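PDB 6FAK: afamin from Homo sapiens, which carries hydrophobic molecules in body fluids, binds vitamin E and keeps lipid-modified Wnt proteins soluble and active. Local coordinates for residues E348-I352 with T383-S387; L138-L142 with V160-E165; K416-Q420 with L492-Y498; I274-I278 with S296-D300; V241-Y245 with D259-V263. One frame throughout, in Å; residues are numbered along the deposited sequence.

Contact 1. Residues E348-I352 with T383-S387; sequences ELLRI and TTEKS. With NAG (2-acetamido-2-deoxy-beta-D-glucopyranose), chain D.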
# COMPACT_ATOMS: atom_id res chain seq x y z
N GLU A 348 6.07 -7.79 -13.64
CA GLU A 348 6.46 -8.38 -14.91
C GLU A 348 7.98 -8.63 -14.93
O GLU A 348 8.40 -9.66 -15.33
CB GLU A 348 6.02 -7.55 -16.13
CG GLU A 348 6.32 -8.30 -17.46
CD GLU A 348 5.51 -9.61 -17.62
OE1 GLU A 348 4.40 -9.73 -17.04
OE2 GLU A 348 5.96 -10.50 -18.38
N LEU A 349 8.77 -7.67 -14.48
CA LEU A 349 10.23 -7.87 -14.43
C LEU A 349 10.61 -9.04 -13.52
O LEU A 349 11.45 -9.80 -13.86
CB LEU A 349 10.93 -6.63 -13.97
CG LEU A 349 10.83 -5.46 -14.94
CD1 LEU A 349 11.22 -4.18 -14.26
CD2 LEU A 349 11.66 -5.70 -16.18
N LEU A 350 9.95 -9.15 -12.36
CA LEU A 350 10.24 -10.26 -11.46
C LEU A 350 9.78 -11.60 -11.99
O LEU A 350 10.44 -12.58 -11.72
CB LEU A 350 9.63 -10.01 -10.07
CG LEU A 350 10.10 -8.67 -9.48
CD1 LEU A 350 9.33 -8.42 -8.19
CD2 LEU A 350 11.58 -8.63 -9.27
N ARG A 351 8.66 -11.65 -12.74
CA ARG A 351 8.28 -12.86 -13.43
C ARG A 351 9.38 -13.31 -14.45
O ARG A 351 9.73 -14.49 -14.52
CB ARG A 351 6.89 -12.74 -14.11
CG ARG A 351 5.75 -12.68 -13.09
CD ARG A 351 4.43 -12.76 -13.81
NE ARG A 351 4.07 -11.49 -14.44
CZ ARG A 351 3.38 -10.50 -13.90
NH1 ARG A 351 3.03 -10.51 -12.63
NH2 ARG A 351 3.07 -9.44 -14.64
N ILE A 352 9.89 -12.34 -15.19
CA ILE A 352 10.96 -12.57 -16.15
C ILE A 352 12.23 -13.11 -15.47
O ILE A 352 12.85 -14.06 -15.97
CB ILE A 352 11.19 -11.30 -17.05
CG1 ILE A 352 9.99 -11.20 -17.99
CG2 ILE A 352 12.51 -11.39 -17.83
CD1 ILE A 352 9.86 -9.87 -18.67
N THR A 383 5.54 -14.70 -22.14
CA THR A 383 4.93 -14.36 -20.86
C THR A 383 4.46 -12.91 -20.85
O THR A 383 3.38 -12.61 -20.39
CB THR A 383 5.83 -14.70 -19.66
OG1 THR A 383 5.18 -14.28 -18.46
CG2 THR A 383 7.12 -14.01 -19.72
N THR A 384 5.25 -12.01 -21.42
CA THR A 384 4.89 -10.60 -21.44
C THR A 384 3.67 -10.30 -22.35
O THR A 384 2.81 -9.48 -22.00
CB THR A 384 6.09 -9.76 -21.84
OG1 THR A 384 7.15 -10.03 -20.91
CG2 THR A 384 5.74 -8.28 -21.81
N GLU A 385 3.62 -10.96 -23.51
CA GLU A 385 2.43 -10.87 -24.36
C GLU A 385 1.18 -11.28 -23.66
O GLU A 385 0.17 -10.65 -23.86
CB GLU A 385 2.60 -11.75 -25.61
CG GLU A 385 3.52 -11.14 -26.63
CD GLU A 385 2.89 -9.99 -27.38
OE1 GLU A 385 1.65 -9.96 -27.50
OE2 GLU A 385 3.67 -9.14 -27.89
N LYS A 386 1.21 -12.37 -22.90
CA LYS A 386 0.06 -12.79 -22.12
C LYS A 386 -0.35 -11.72 -21.12
O LYS A 386 -1.53 -11.42 -21.00
CB LYS A 386 0.31 -14.12 -21.39
CG LYS A 386 0.37 -15.32 -22.33
CD LYS A 386 0.85 -16.61 -21.65
CE LYS A 386 0.99 -17.73 -22.67
NZ LYS A 386 0.55 -19.04 -22.13
N SER A 387 0.61 -11.12 -20.42
CA SER A 387 0.28 -10.10 -19.40
C SER A 387 -0.32 -8.89 -20.09
O SER A 387 -1.33 -8.35 -19.66
CB SER A 387 1.52 -9.69 -18.59
OG SER A 387 2.10 -10.84 -18.00
C1 NAG D . 7.40 -10.13 -29.02
C2 NAG D . 7.20 -8.65 -28.70
C3 NAG D . 6.59 -7.90 -29.88
C4 NAG D . 7.31 -8.22 -31.18
C5 NAG D . 7.44 -9.73 -31.36
C6 NAG D . 8.19 -10.08 -32.65
C7 NAG D . 6.82 -8.22 -26.34
C8 NAG D . 5.81 -8.08 -25.25
N2 NAG D . 6.34 -8.49 -27.55
O3 NAG D . 6.66 -6.49 -29.63
O4 NAG D . 6.57 -7.66 -32.27
O5 NAG D . 8.13 -10.28 -30.24
O6 NAG D . 9.55 -9.65 -32.57
O7 NAG D . 8.02 -8.09 -26.12
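Glu-348 meets Thr-384 and Ser-387 where two helices of the all-helical albumin fold, 346-363 and 376-417, run nearly antiparallel, their local axes at 152°. The polar interactions centre on the buried Glu-348 carboxylate. The side chain leaves its helix with CG trans to the backbone N (chi1 -174°) and bends at chi2, which carries the carboxylate across to the hydroxyls. Ser-387 OG donates to Glu-348 OE1 over 2.7 Å, on the syn side of the carboxylate. Arg-351, one turn on in the same helix, grips that same oxygen side-on with NE and NH2, the NH2 bond to OE1 being 2.8 Å; the oxygen thus takes three donors. Arg-351 NH2 also forms a salt bridge with Asp-451. The other carboxylate oxygen, Glu-348 OE2, lies 2.8 Å from Thr-384 OG1, whose one proton may go to it or to Phe-380 O. Replacing Glu-348 by an alanine would probably leave Ser-387 OG without its acceptor and Arg-351 without one of its two carboxylates. Ile-352, a bulky apolar residue suited to packing on Phe-333 and Tyr-337 of helix 326-339, extends its CD1 methyl against the Thr-384 hydroxyl, 3.5 Å from OG1. On the glycan side Thr-384 CG2 touches the acetyl methyl C8 of the N-acetylglucosamine at 3.4 Å, and the sugar's N2 donates to Glu-385 OE2 over 2.8 Å, with a nearly straight 167° at the hydrogen.

Contact 2. Residues L138-L142 with V160-E165; sequences LNHFL and VAVHFE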
# COMPACT_ATOMS: atom_id res chain seq x y z
N LEU A 138 -1.87 20.25 15.02
CA LEU A 138 -1.04 19.35 14.26
C LEU A 138 -0.75 18.08 15.09
O LEU A 138 -0.70 17.00 14.52
CB LEU A 138 0.26 20.03 13.81
CG LEU A 138 0.99 19.45 12.59
CD1 LEU A 138 1.27 20.51 11.53
CD2 LEU A 138 2.28 18.73 12.97
N ASN A 139 -0.53 18.22 16.40
CA ASN A 139 -0.33 17.07 17.27
C ASN A 139 -1.54 16.13 17.22
O ASN A 139 -1.36 14.94 17.04
CB ASN A 139 -0.05 17.45 18.72
CG ASN A 139 1.38 17.92 18.95
OD1 ASN A 139 2.26 17.73 18.11
ND2 ASN A 139 1.62 18.53 20.11
N HIS A 140 -2.75 16.67 17.35
CA HIS A 140 -3.96 15.84 17.32
C HIS A 140 -4.23 15.24 15.93
O HIS A 140 -4.59 14.06 15.81
CB HIS A 140 -5.18 16.62 17.84
CG HIS A 140 -6.37 15.76 18.14
ND1 HIS A 140 -6.72 15.37 19.42
CD2 HIS A 140 -7.28 15.19 17.32
CE1 HIS A 140 -7.79 14.60 19.37
NE2 HIS A 140 -8.16 14.48 18.11
N PHE A 141 -4.01 16.03 14.88
CA PHE A 141 -4.09 15.50 13.48
C PHE A 141 -3.18 14.27 13.23
O PHE A 141 -3.64 13.25 12.72
CB PHE A 141 -3.67 16.61 12.48
CG PHE A 141 -3.45 16.12 11.07
CD1 PHE A 141 -4.52 15.95 10.19
CD2 PHE A 141 -2.17 15.82 10.62
CE1 PHE A 141 -4.32 15.49 8.91
CE2 PHE A 141 -1.96 15.37 9.34
CZ PHE A 141 -3.05 15.20 8.50
N LEU A 142 -1.92 14.40 13.62
CA LEU A 142 -0.93 13.40 13.47
C LEU A 142 -1.24 12.13 14.29
O LEU A 142 -1.08 11.02 13.78
CB LEU A 142 0.42 13.98 13.85
CG LEU A 142 1.71 13.57 13.19
CD1 LEU A 142 1.56 13.31 11.70
CD2 LEU A 142 2.77 14.66 13.44
N VAL A 160 2.86 14.36 4.78
CA VAL A 160 1.42 14.50 4.76
C VAL A 160 0.98 15.60 5.76
O VAL A 160 0.17 16.44 5.39
CB VAL A 160 0.73 13.10 4.95
CG1 VAL A 160 -0.74 13.22 5.28
CG2 VAL A 160 0.87 12.31 3.66
N ALA A 161 1.53 15.63 6.98
CA ALA A 161 1.18 16.66 7.98
C ALA A 161 1.53 18.04 7.49
O ALA A 161 0.72 18.96 7.67
CB ALA A 161 1.88 16.41 9.32
N VAL A 162 2.68 18.17 6.84
CA VAL A 162 3.12 19.45 6.26
C VAL A 162 2.12 19.96 5.20
O VAL A 162 1.71 21.11 5.23
CB VAL A 162 4.56 19.36 5.66
CG1 VAL A 162 4.88 20.54 4.77
CG2 VAL A 162 5.58 19.30 6.79
N HIS A 163 1.77 19.10 4.25
CA HIS A 163 0.81 19.45 3.22
C HIS A 163 -0.59 19.73 3.76
O HIS A 163 -1.25 20.68 3.30
CB HIS A 163 0.85 18.42 2.12
CG HIS A 163 2.07 18.58 1.28
ND1 HIS A 163 2.03 19.15 0.03
CD2 HIS A 163 3.38 18.41 1.58
CE1 HIS A 163 3.26 19.23 -0.45
NE2 HIS A 163 4.09 18.78 0.47
N PHE A 164 -0.98 18.98 4.79
CA PHE A 164 -2.25 19.23 5.43
C PHE A 164 -2.25 20.61 6.08
O PHE A 164 -3.22 21.35 5.95
CB PHE A 164 -2.68 18.08 6.35
CG PHE A 164 -3.63 17.08 5.68
CD1 PHE A 164 -4.89 17.48 5.24
CD2 PHE A 164 -3.26 15.74 5.50
CE1 PHE A 164 -5.76 16.57 4.64
CE2 PHE A 164 -4.14 14.81 4.93
CZ PHE A 164 -5.39 15.23 4.48
N GLU A 165 -1.15 20.99 6.72
CA GLU A 165 -0.99 22.32 7.25
C GLU A 165 -1.07 23.46 6.18
O GLU A 165 -1.68 24.52 6.44
CB GLU A 165 0.30 22.43 8.08
CG GLU A 165 0.58 23.85 8.54
CD GLU A 165 1.57 23.96 9.69
OE1 GLU A 165 1.49 24.98 10.41
OE2 GLU A 165 2.41 23.05 9.87
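Phe-141 reaches across to Phe-164 and Ala-161, joining helices 134-148 and 154-171 of the first albumin domain by apolar contact. The two rings meet obliquely, centroids 4.9 Å apart and planes at 58°. Phe-141 presents CE1 over one face of Phe-164, displaced toward its rim, while Val-160 CG1 lies at the edge of the Phe-141 ring. At CE2 the Phe-141 ring also reaches Ala-161 CB, 4.0 Å away. An alanine suits that place, its methyl being met by three side chains: besides Phe-141, Leu-142 brings CD1 to 3.9 Å from Ala-161 CB, and Leu-138 CD2 comes a little less close, at 4.3 Å.

What positions the aromatic reach is the torsion of Phe-141, which points CG away from its backbone nitrogen (chi1 169°) and sends the ring outward between the helices. The local axes stay 10.7 Å apart, with 128° between the helix directions. At one end Leu-138 CD1 lies against Glu-165 OE2 at 3.2 Å, the two side chains crossing near a right angle. The carboxylate of Glu-165 has its polar partners elsewhere, in a salt bridge to Arg-134 and a hydrogen bond with Tyr-130 OH. Farther out, Tyr-24 of helix 22-33 packs on Leu-138 and Leu-142, while helix 177-209 closes over Phe-164 with Ala-185, Val-188 and Thr-189.

Contact 3. Residues K416-Q420 with L492-Y498; sequences KIAPQ and LKADKTY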
# COMPACT_ATOMS: atom_id res chain seq x y z
N LYS A 416 -17.11 -13.51 -4.60
CA LYS A 416 -17.16 -14.95 -4.89
C LYS A 416 -15.93 -15.74 -4.42
O LYS A 416 -16.04 -16.89 -3.89
CB LYS A 416 -17.33 -15.19 -6.41
CG LYS A 416 -18.69 -14.85 -6.97
CD LYS A 416 -19.74 -15.87 -6.60
CE LYS A 416 -21.03 -15.71 -7.42
NZ LYS A 416 -21.02 -16.17 -8.84
N ILE A 417 -14.76 -15.17 -4.66
CA ILE A 417 -13.53 -15.84 -4.41
C ILE A 417 -13.09 -15.75 -2.94
O ILE A 417 -12.39 -16.63 -2.48
CB ILE A 417 -12.34 -15.44 -5.38
CG1 ILE A 417 -11.85 -14.06 -5.11
CG2 ILE A 417 -12.70 -15.63 -6.86
CD1 ILE A 417 -10.56 -13.76 -5.81
N ALA A 418 -13.45 -14.66 -2.27
CA ALA A 418 -13.02 -14.36 -0.87
C ALA A 418 -14.20 -13.88 -0.01
O ALA A 418 -14.13 -12.80 0.56
CB ALA A 418 -11.88 -13.33 -0.86
N PRO A 419 -15.28 -14.66 0.02
CA PRO A 419 -16.51 -14.22 0.70
C PRO A 419 -16.35 -14.12 2.22
O PRO A 419 -17.19 -13.46 2.83
CB PRO A 419 -17.54 -15.29 0.32
CG PRO A 419 -16.72 -16.52 0.11
CD PRO A 419 -15.47 -16.01 -0.56
N GLN A 420 -15.27 -14.69 2.79
CA GLN A 420 -15.03 -14.64 4.20
C GLN A 420 -14.54 -13.26 4.66
O GLN A 420 -14.61 -12.95 5.87
CB GLN A 420 -13.99 -15.71 4.62
CG GLN A 420 -14.42 -17.17 4.38
CD GLN A 420 -14.22 -17.65 2.96
OE1 GLN A 420 -13.57 -16.98 2.11
NE2 GLN A 420 -14.67 -18.86 2.70
N LEU A 492 -8.55 -18.17 -9.77
CA LEU A 492 -9.38 -18.73 -8.71
C LEU A 492 -10.84 -18.82 -9.11
O LEU A 492 -11.33 -17.97 -9.79
CB LEU A 492 -9.27 -17.91 -7.42
CG LEU A 492 -7.89 -17.88 -6.75
CD1 LEU A 492 -7.95 -17.17 -5.40
CD2 LEU A 492 -7.29 -19.27 -6.60
N LYS A 493 -11.52 -19.83 -8.61
CA LYS A 493 -12.94 -19.99 -8.80
C LYS A 493 -13.62 -19.63 -7.48
O LYS A 493 -12.95 -19.49 -6.47
CB LYS A 493 -13.21 -21.43 -9.21
CG LYS A 493 -12.60 -21.75 -10.58
CD LYS A 493 -12.59 -23.24 -10.83
CE LYS A 493 -12.28 -23.58 -12.29
NZ LYS A 493 -12.75 -24.94 -12.66
N ALA A 494 -14.94 -19.48 -7.51
CA ALA A 494 -15.71 -19.16 -6.31
C ALA A 494 -15.43 -20.18 -5.19
O ALA A 494 -15.17 -21.36 -5.45
CB ALA A 494 -17.21 -19.08 -6.67
N ASP A 495 -15.44 -19.73 -3.93
CA ASP A 495 -15.35 -20.69 -2.84
C ASP A 495 -16.71 -21.35 -2.58
O ASP A 495 -17.54 -20.82 -1.84
CB ASP A 495 -14.85 -20.05 -1.55
CG ASP A 495 -14.65 -21.05 -0.45
OD1 ASP A 495 -15.17 -22.22 -0.56
OD2 ASP A 495 -14.00 -20.70 0.55
N LYS A 496 -16.92 -22.54 -3.11
CA LYS A 496 -18.27 -23.13 -3.00
C LYS A 496 -18.61 -23.76 -1.64
O LYS A 496 -19.73 -24.17 -1.43
CB LYS A 496 -18.56 -24.13 -4.10
CG LYS A 496 -18.86 -23.48 -5.43
CD LYS A 496 -17.69 -23.68 -6.36
CE LYS A 496 -17.79 -22.88 -7.65
NZ LYS A 496 -16.39 -22.62 -8.10
N THR A 497 -17.68 -23.75 -0.71
CA THR A 497 -17.95 -24.21 0.66
C THR A 497 -18.60 -23.12 1.54
O THR A 497 -19.06 -23.40 2.64
CB THR A 497 -16.66 -24.69 1.35
OG1 THR A 497 -15.78 -23.58 1.65
CG2 THR A 497 -15.88 -25.70 0.46
N TYR A 498 -18.59 -21.87 1.06
CA TYR A 498 -19.04 -20.77 1.86
C TYR A 498 -20.55 -20.84 2.12
O TYR A 498 -21.32 -21.06 1.22
CB TYR A 498 -18.67 -19.45 1.17
CG TYR A 498 -19.23 -18.22 1.84
CD1 TYR A 498 -18.66 -17.68 3.00
CD2 TYR A 498 -20.30 -17.54 1.29
CE1 TYR A 498 -19.19 -16.52 3.59
CE2 TYR A 498 -20.83 -16.41 1.89
CZ TYR A 498 -20.26 -15.92 3.02
OH TYR A 498 -20.76 -14.75 3.55
O HOH W 1 -11.72 -18.97 -3.69
O HOH W 2 -19.01 -13.59 5.28
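The backbones meet where Asp-495 N donates to Lys-416 O over 2.9 Å at 160°, at the end of helix 376-417, and from Ala-418 the backbone leaves helical geometry. Ala-494 CA comes close to the same carbonyl in a CA-H...O contact; its small CB lies beside Lys-416 CB, whose chain runs on to a salt bridge of NZ with Asp-542. Ile-417 turns CG2 toward Leu-492 CB at 4.2 Å, and a water bridges the helix end to the loop, donating to Ile-417 O and Lys-493 O.

Farther along, Pro-419 slides over the Tyr-498 ring. Its CB stands 3.5 Å from the ring centroid and 4° off the normal, a CH-pi contact for which a flat ring and a rigid proline are well matched. A second water links Pro-419 O with Tyr-498 OH, at 2.7 Å from the hydroxyl. Gln-420 bends at chi2 (82°), bringing NE2 to within 2.9 Å of Asp-495 OD2; the donor arrives from above the carboxylate plane, while Gln-420 OE1 takes a bond from Asn-471 ND2.

The other oxygen of Asp-495 is gripped within its own loop: Thr-497 N at 2.9 Å and Thr-497 OG1 at 2.7 Å both donate to Asp-495 OD1, from the same face of its plane. An aspartate is suited to serve both sides, with one oxygen for each. This is an Asx turn at the head of a type I beta turn, residues 495-498, packed against the C-terminal end of helix 376-417 in the third albumin domain.

Contact 4. Residues I274-I278 with S296-D300; sequences ISSKI and SNKDD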
# COMPACT_ATOMS: atom_id res chain seq x y z
N ILE A 274 24.60 8.96 -11.40
CA ILE A 274 23.37 8.26 -11.01
C ILE A 274 22.18 8.79 -11.82
O ILE A 274 21.52 8.03 -12.52
CB ILE A 274 23.04 8.33 -9.47
CG1 ILE A 274 24.01 7.43 -8.67
CG2 ILE A 274 21.60 7.90 -9.18
CD1 ILE A 274 23.75 7.33 -7.18
N SER A 275 21.90 10.09 -11.70
CA SER A 275 20.71 10.68 -12.29
C SER A 275 20.96 12.07 -12.85
O SER A 275 21.96 12.72 -12.56
CB SER A 275 19.59 10.73 -11.26
OG SER A 275 18.31 10.96 -11.85
N SER A 276 20.01 12.50 -13.68
CA SER A 276 19.97 13.82 -14.27
C SER A 276 18.76 14.63 -13.79
O SER A 276 18.81 15.86 -13.82
CB SER A 276 19.93 13.67 -15.79
OG SER A 276 20.21 14.88 -16.45
N LYS A 277 17.69 13.96 -13.35
CA LYS A 277 16.37 14.57 -13.11
C LYS A 277 16.00 14.72 -11.62
O LYS A 277 14.85 14.46 -11.24
CB LYS A 277 15.28 13.75 -13.80
CG LYS A 277 15.42 13.58 -15.31
CD LYS A 277 14.09 13.15 -15.91
CE LYS A 277 14.18 12.82 -17.38
NZ LYS A 277 14.70 13.95 -18.18
N ILE A 278 16.95 15.13 -10.78
CA ILE A 278 16.72 15.22 -9.32
C ILE A 278 17.45 16.40 -8.64
O ILE A 278 17.83 16.31 -7.46
CB ILE A 278 17.10 13.88 -8.60
CG1 ILE A 278 18.54 13.47 -8.97
CG2 ILE A 278 16.12 12.76 -8.95
CD1 ILE A 278 19.21 12.61 -7.93
N SER A 296 10.21 11.99 -8.45
CA SER A 296 10.83 12.43 -9.69
C SER A 296 10.61 11.35 -10.76
O SER A 296 10.47 10.16 -10.44
CB SER A 296 12.31 12.76 -9.50
OG SER A 296 13.07 11.60 -9.21
N ASN A 297 10.53 11.77 -12.01
CA ASN A 297 10.30 10.82 -13.11
C ASN A 297 11.57 10.03 -13.43
O ASN A 297 12.68 10.35 -12.94
CB ASN A 297 9.71 11.51 -14.36
CG ASN A 297 10.52 12.70 -14.84
OD1 ASN A 297 11.52 13.08 -14.23
ND2 ASN A 297 10.07 13.32 -15.94
N LYS A 298 11.40 8.97 -14.23
CA LYS A 298 12.50 8.11 -14.66
C LYS A 298 13.46 8.92 -15.54
O LYS A 298 13.03 9.65 -16.44
CB LYS A 298 12.00 6.87 -15.43
CG LYS A 298 11.02 5.96 -14.66
CD LYS A 298 10.79 4.63 -15.39
CE LYS A 298 9.32 4.32 -15.70
NZ LYS A 298 8.58 3.61 -14.61
N ASP A 299 14.75 8.81 -15.24
CA ASP A 299 15.81 9.42 -16.06
C ASP A 299 15.79 8.79 -17.46
O ASP A 299 15.31 7.65 -17.62
CB ASP A 299 17.16 9.23 -15.36
CG ASP A 299 18.31 9.99 -16.01
OD1 ASP A 299 18.14 10.56 -17.10
OD2 ASP A 299 19.41 10.01 -15.42
N ASP A 300 16.26 9.53 -18.46
CA ASP A 300 16.37 9.02 -19.83
C ASP A 300 17.44 7.93 -19.84
O ASP A 300 18.48 8.09 -19.19
CB ASP A 300 16.79 10.11 -20.82
CG ASP A 300 15.87 11.33 -20.82
OD1 ASP A 300 14.85 11.33 -20.11
OD2 ASP A 300 16.19 12.29 -21.56
O HOH W 3 20.24 7.27 -14.51
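Asp-299 and Ser-276, with Lys-277 and Ser-296 beside them, bring together the two loops that flank helix 288-295 in the second albumin domain, within or bordering the region that holds hydrophobic ligands. The disulfide Cys-281 to Cys-292 links the loop before that helix to the helix itself.

The tightly packed side is built round the buried carboxylate of Asp-299. A trans first torsion (chi1 -172°) sends OD2 toward the other segment, where Ser-276 N makes a weak bond to it of 3.1 Å, bent to 127°. A water donates to the same oxygen, at 3.0 Å from Asp-299 OD2, and also to Ile-274 O, so the carboxylate is bound to the loop twice, directly and through the water. Close by, Ile-278 CG2 packs against Ser-296 OG at 3.3 Å; this hydroxyl is satisfied by Ile-293 O at the end of the helix, and a small serine leaves room for the isoleucine branch.

The looser side is made by Lys-277, whose long chain crosses the second segment toward exposed Asn-297 and Asp-300. Much of the touching is done by its methylenes: CD lies 3.1 Å from Asn-297 OD1, and CE 3.5 Å from Lys-298 O. Only its tip bends, at chi4 (-57°), toward the acid. With an alanine in its place, Asp-300 would probably lose its partner and Asn-297 the methylene chain it leans on. Lys-277 NZ makes a salt bridge of 3.3 Å to Asp-300 OD1, with CE slightly nearer that oxygen, at 3.2 Å.

Contact 5. Residues V241-Y245 with D259-V263; sequences VSSNY and DTSKV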
# COMPACT_ATOMS: atom_id res chain seq x y z
N VAL A 241 18.80 0.85 0.74
CA VAL A 241 17.36 0.76 0.64
C VAL A 241 16.79 -0.42 1.44
O VAL A 241 15.78 -0.23 2.14
CB VAL A 241 16.89 0.72 -0.82
CG1 VAL A 241 15.40 0.57 -0.89
CG2 VAL A 241 17.25 2.00 -1.54
N SER A 242 17.42 -1.59 1.34
CA SER A 242 16.94 -2.76 2.06
C SER A 242 16.97 -2.55 3.59
O SER A 242 15.99 -2.85 4.28
CB SER A 242 17.70 -4.02 1.64
OG SER A 242 17.34 -5.12 2.42
N SER A 243 18.07 -2.00 4.12
CA SER A 243 18.14 -1.58 5.53
C SER A 243 17.05 -0.59 5.89
O SER A 243 16.42 -0.72 6.93
CB SER A 243 19.55 -0.98 5.87
OG SER A 243 20.46 -2.05 5.77
N ASN A 244 16.81 0.39 5.02
CA ASN A 244 15.76 1.36 5.18
C ASN A 244 14.38 0.70 5.33
O ASN A 244 13.63 1.02 6.27
CB ASN A 244 15.79 2.32 3.98
CG ASN A 244 14.97 3.57 4.17
OD1 ASN A 244 14.40 3.84 5.24
ND2 ASN A 244 14.97 4.40 3.12
N TYR A 245 14.03 -0.22 4.42
CA TYR A 245 12.80 -1.01 4.60
C TYR A 245 12.79 -1.88 5.86
O TYR A 245 11.77 -1.97 6.49
CB TYR A 245 12.46 -1.88 3.38
CG TYR A 245 11.80 -1.07 2.36
CD1 TYR A 245 10.42 -0.95 2.34
CD2 TYR A 245 12.52 -0.41 1.41
CE1 TYR A 245 9.80 -0.18 1.39
CE2 TYR A 245 11.90 0.35 0.46
CZ TYR A 245 10.53 0.46 0.46
OH TYR A 245 9.91 1.26 -0.44
N ASP A 259 17.62 6.13 8.24
CA ASP A 259 17.94 5.33 7.05
C ASP A 259 17.40 5.96 5.77
O ASP A 259 18.05 5.83 4.74
CB ASP A 259 17.46 3.87 7.15
CG ASP A 259 18.16 3.10 8.25
OD1 ASP A 259 19.18 3.59 8.72
OD2 ASP A 259 17.70 1.99 8.64
N THR A 260 16.23 6.60 5.81
CA THR A 260 15.72 7.31 4.64
C THR A 260 16.69 8.46 4.26
O THR A 260 17.09 8.58 3.11
CB THR A 260 14.30 7.86 4.91
OG1 THR A 260 13.40 6.76 5.14
CG2 THR A 260 13.77 8.69 3.72
N SER A 261 17.13 9.23 5.25
CA SER A 261 18.09 10.30 5.01
C SER A 261 19.42 9.76 4.42
O SER A 261 19.98 10.32 3.48
CB SER A 261 18.32 11.09 6.29
OG SER A 261 19.42 11.94 6.12
N LYS A 262 19.89 8.64 4.94
CA LYS A 262 21.07 7.98 4.35
C LYS A 262 20.88 7.63 2.85
O LYS A 262 21.77 7.88 2.04
CB LYS A 262 21.41 6.72 5.14
CG LYS A 262 22.72 6.03 4.73
CD LYS A 262 23.06 4.89 5.68
CE LYS A 262 24.47 4.36 5.46
NZ LYS A 262 24.75 3.09 6.20
N VAL A 263 19.75 7.04 2.48
CA VAL A 263 19.47 6.69 1.10
C VAL A 263 19.51 7.98 0.20
O VAL A 263 20.19 8.00 -0.85
CB VAL A 263 18.15 5.89 0.97
CG1 VAL A 263 17.67 5.81 -0.46
CG2 VAL A 263 18.29 4.47 1.54
O HOH W 4 15.04 2.04 8.68
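This is a close antiparallel helix pair, the alpha-helical hairpin made by helices 231-250 and 253-268 of the second albumin domain, inside the region that holds hydrophobic ligands. The local axes approach to 8.9 Å at 162°, and near the turn the disulfide Cys-248 to Cys-256 locks the two helices. The CA atoms of Asn-244 and Asp-259 come within 4.9 Å of each other, with Asp-259 CB lying directly against the Asn-244 backbone.

Asn-244 is the central side chain. Its chi1 of -166° swings the amide away from its own backbone N and across the interface, where OD1 comes within 3.1 Å of Thr-260 OG1. The single proton of that hydroxyl has Cys-256 O in reach as well, so it may serve either acceptor. An asparagine suits this mixed setting: OD1 faces the Thr-260 hydroxyl, while the ND2 end of the amide packs against the Val-263 methyl CG2 at 3.7 Å. A water also bridges the pair, 3.0 Å from Asn-244 O and 2.7 Å from Asp-259 OD2, though it may not be able to serve both at once, having other acceptors nearby.

Away from the turn the contact becomes apolar, where the two valines meet. Val-241, whose other neighbours are Tyr-218 and Leu-222 of helix 216-225, crosses Val-263 obliquely, with its CG2 4.0 Å from Val-263 CG1.

From the N terminus, contact 2 comes first, closing the loop between helices 134-148 and 154-171 in the first albumin domain. In the second domain contact 5 closes the hairpin 241-263, and contact 4 follows with the loop 274-300, its centre about 19 Å from that of contact 5. Contact 1 then ties helix 346-363 to helix 376-417, joining the second albumin domain to the third, and contact 3 fastens the far end of that long helix to the loop 492-498. All five loops stand in series; none nests in or crosses another. Contacts 1 and 3 share helix 376-417, with centres about 27 Å apart, whereas contact 2 lies across the chain's centre from both.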